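Local coordinates for protein N-terminal cyanobactin protease (PDB 4H6W) that probably acts as a subtilisin-like serine endopeptidase, the N-terminal protease involved in maturation of cyanobactin peptides, at residues Cys24-Asp29 and Asn120-Ser125. Sequence-based numbering, arbitrary orientation.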
ATOM      1  N   CYS A  24      12.812  -1.533   3.471  1.00 32.49           N
ATOM      2  CA  CYS A  24      12.625  -0.497   2.488  1.00 32.88           C
ATOM      3  C   CYS A  24      11.279  -0.598   1.813  1.00 32.95           C
ATOM      4  O   CYS A  24      10.890  -1.670   1.347  1.00 32.33           O
ATOM      5  CB  CYS A  24      13.720  -0.558   1.434  1.00 34.50           C
ATOM      6  SG  CYS A  24      13.574   0.834   0.309  1.00 38.99           S
ATOM      7  N   VAL A  25      10.578   0.537   1.776  1.00 33.17           N
ATOM      8  CA  VAL A  25       9.306   0.676   1.068  1.00 31.22           C
ATOM      9  C   VAL A  25       9.477   1.680  -0.071  1.00 30.20           C
ATOM     10  O   VAL A  25       9.895   2.810   0.153  1.00 30.47           O
ATOM     11  CB  VAL A  25       8.169   1.130   2.018  1.00 31.44           C
ATOM     12  CG1 VAL A  25       6.891   1.440   1.251  1.00 30.14           C
ATOM     13  CG2 VAL A  25       7.885   0.065   3.069  1.00 31.79           C
ATOM     14  N   ALA A  26       9.179   1.251  -1.291  1.00 29.48           N
ATOM     15  CA  ALA A  26       9.256   2.134  -2.457  1.00 29.25           C
ATOM     16  C   ALA A  26       7.877   2.688  -2.761  1.00 28.43           C
ATOM     17  O   ALA A  26       6.900   1.949  -2.741  1.00 28.57           O
ATOM     18  CB  ALA A  26       9.793   1.382  -3.660  1.00 28.65           C
ATOM     19  N   VAL A  27       7.794   3.988  -3.030  1.00 28.96           N
ATOM     20  CA  VAL A  27       6.523   4.598  -3.413  1.00 28.91           C
ATOM     21  C   VAL A  27       6.586   4.983  -4.883  1.00 30.16           C
ATOM     22  O   VAL A  27       7.355   5.864  -5.267  1.00 31.20           O
ATOM     23  CB  VAL A  27       6.159   5.812  -2.535  1.00 29.17           C
ATOM     24  CG1 VAL A  27       4.861   6.432  -3.019  1.00 29.30           C
ATOM     25  CG2 VAL A  27       6.055   5.416  -1.058  1.00 28.24           C
ATOM     26  N   LEU A  28       5.805   4.279  -5.703  1.00 30.57           N
ATOM     27  CA  LEU A  28       5.744   4.549  -7.134  1.00 31.15           C
ATOM     28  C   LEU A  28       4.508   5.376  -7.427  1.00 33.18           C
ATOM     29  O   LEU A  28       3.379   4.870  -7.434  1.00 33.81           O
ATOM     30  CB  LEU A  28       5.750   3.254  -7.954  1.00 30.11           C
ATOM     31  CG  LEU A  28       7.100   2.575  -8.186  1.00 28.99           C
ATOM     32  CD1 LEU A  28       7.818   2.221  -6.889  1.00 28.46           C
ATOM     33  CD2 LEU A  28       6.902   1.338  -9.037  1.00 27.81           C
ATOM     34  N   ASP A  29       4.742   6.663  -7.662  1.00 35.06           N
ATOM     35  CA  ASP A  29       3.682   7.652  -7.713  1.00 34.93           C
ATOM     36  C   ASP A  29       4.221   8.920  -8.377  1.00 34.53           C
ATOM     37  O   ASP A  29       5.170   8.851  -9.167  1.00 33.44           O
ATOM     38  CB  ASP A  29       3.217   7.950  -6.292  1.00 37.63           C
ATOM     39  CG  ASP A  29       1.774   8.372  -6.231  1.00 40.90           C
ATOM     40  OD1 ASP A  29       0.953   7.523  -5.810  1.00 42.07           O
ATOM     41  OD2 ASP A  29       1.465   9.534  -6.613  1.00 39.03           O
ATOM     42  N   ASN A 120      11.716  -3.747  -0.209  1.00 32.66           N
ATOM     43  CA  ASN A 120      11.077  -4.983   0.250  1.00 32.43           C
ATOM     44  C   ASN A 120       9.590  -5.001  -0.070  1.00 32.17           C
ATOM     45  O   ASN A 120       8.996  -6.065  -0.322  1.00 31.88           O
ATOM     46  CB  ASN A 120      11.269  -5.132   1.754  1.00 32.21           C
ATOM     47  CG  ASN A 120      12.719  -5.207   2.132  1.00 33.46           C
ATOM     48  OD1 ASN A 120      13.394  -6.184   1.808  1.00 34.83           O
ATOM     49  ND2 ASN A 120      13.220  -4.173   2.805  1.00 32.83           N
ATOM     50  N   ILE A 121       9.005  -3.806  -0.025  1.00 29.40           N
ATOM     51  CA  ILE A 121       7.613  -3.584  -0.342  1.00 29.87           C
ATOM     52  C   ILE A 121       7.520  -2.517  -1.422  1.00 28.52           C
ATOM     53  O   ILE A 121       8.213  -1.502  -1.354  1.00 28.42           O
ATOM     54  CB  ILE A 121       6.843  -3.118   0.902  1.00 30.08           C
ATOM     55  CG1 ILE A 121       6.767  -4.263   1.904  1.00 31.00           C
ATOM     56  CG2 ILE A 121       5.445  -2.645   0.538  1.00 28.64           C
ATOM     57  CD1 ILE A 121       6.377  -3.812   3.282  1.00 30.67           C
ATOM     58  N   ILE A 122       6.663  -2.748  -2.410  1.00 26.58           N
ATOM     59  CA  ILE A 122       6.419  -1.748  -3.444  1.00 26.56           C
ATOM     60  C   ILE A 122       4.959  -1.327  -3.407  1.00 26.60           C
ATOM     61  O   ILE A 122       4.071  -2.161  -3.603  1.00 27.05           O
ATOM     62  CB  ILE A 122       6.808  -2.252  -4.855  1.00 25.84           C
ATOM     63  CG1 ILE A 122       8.330  -2.471  -4.937  1.00 25.45           C
ATOM     64  CG2 ILE A 122       6.341  -1.265  -5.923  1.00 24.13           C
ATOM     65  CD1 ILE A 122       8.783  -3.213  -6.176  1.00 25.29           C
ATOM     66  N   ASN A 123       4.739  -0.034  -3.164  1.00 25.89           N
ATOM     67  CA  ASN A 123       3.408   0.567  -3.119  1.00 27.11           C
ATOM     68  C   ASN A 123       2.972   1.250  -4.416  1.00 27.47           C
ATOM     69  O   ASN A 123       3.620   2.186  -4.876  1.00 30.91           O
ATOM     70  CB  ASN A 123       3.320   1.578  -1.967  1.00 26.33           C
ATOM     71  CG  ASN A 123       1.941   2.193  -1.847  1.00 26.48           C
ATOM     72  OD1 ASN A 123       1.584   3.120  -2.588  1.00 27.68           O
ATOM     73  ND2 ASN A 123       1.150   1.671  -0.931  1.00 24.76           N
ATOM     74  N   VAL A 124       1.852   0.819  -4.980  1.00 27.29           N
ATOM     75  CA  VAL A 124       1.350   1.402  -6.228  1.00 28.68           C
ATOM     76  C   VAL A 124      -0.083   1.876  -6.026  1.00 29.24           C
ATOM     77  O   VAL A 124      -1.026   1.097  -6.142  1.00 30.88           O
ATOM     78  CB  VAL A 124       1.416   0.408  -7.433  1.00 27.16           C
ATOM     79  CG1 VAL A 124       1.150   1.130  -8.743  1.00 26.77           C
ATOM     80  CG2 VAL A 124       2.763  -0.281  -7.516  1.00 26.60           C
ATOM     81  N   SER A 125      -0.241   3.157  -5.722  1.00 31.60           N
ATOM     82  CA  SER A 125      -1.555   3.750  -5.465  1.00 33.44           C
ATOM     83  C   SER A 125      -2.227   4.199  -6.757  1.00 35.22           C
ATOM     84  O   SER A 125      -2.929   5.188  -6.799  1.00 41.27           O
ATOM     85  CB  SER A 125      -1.427   4.911  -4.482  1.00 31.62           C
ATOM     86  OG  SER A 125      -0.999   4.415  -3.235  1.00 33.12           O
TER
HETATM   87  O   HOH W   1       1.936   4.736  -5.245  1.00 35.01           O
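Leu28 and Asn123, on opposite faces of two adjacent parallel strands of the subtilisin-like fold, are joined through the backbone, Leu28 N donating to Asn123 O at 3.1 Å. With CG of Leu28 beside its own backbone N (chi1 -80°), the forked end slants across Ile122, CD1 coming within 3.9 Å of Ile122 CG2; helix 104-116 closes this face. On the other face CG of Asn123 lies anti to the backbone N (chi1 -178°), and ND2 is hydrogen-bonded to Ser231 OG of helix 223-243, while CB rests 3.7 Å from Ala26 O. That carbonyl accepts a nearly straight bond from Asn123 N at 3.0 Å. At the start of the pair Cys24 O is gripped twice, by Ile121 N and, tilted out of the carbonyl plane, by Asn120 N at 2.7 Å. Asn120 CB lies 3.5 Å from Cys24 O, and a glycine here would probably leave Cys24 O without the covering methylene and free the backbone to turn, disturbing the double grip. Leu28 O and Ser125 N stand too far apart for a direct bond, and a water between them accepts from Ser125 N at 2.7 Å, within donating reach of Leu28 O and Asp29 OD1. Asp29 OD2 is hydrogen-bonded to His64 ND1 and Ser125 O accepts a hydrogen bond from Ser224 OG, tying both segment ends to the predicted charge relay.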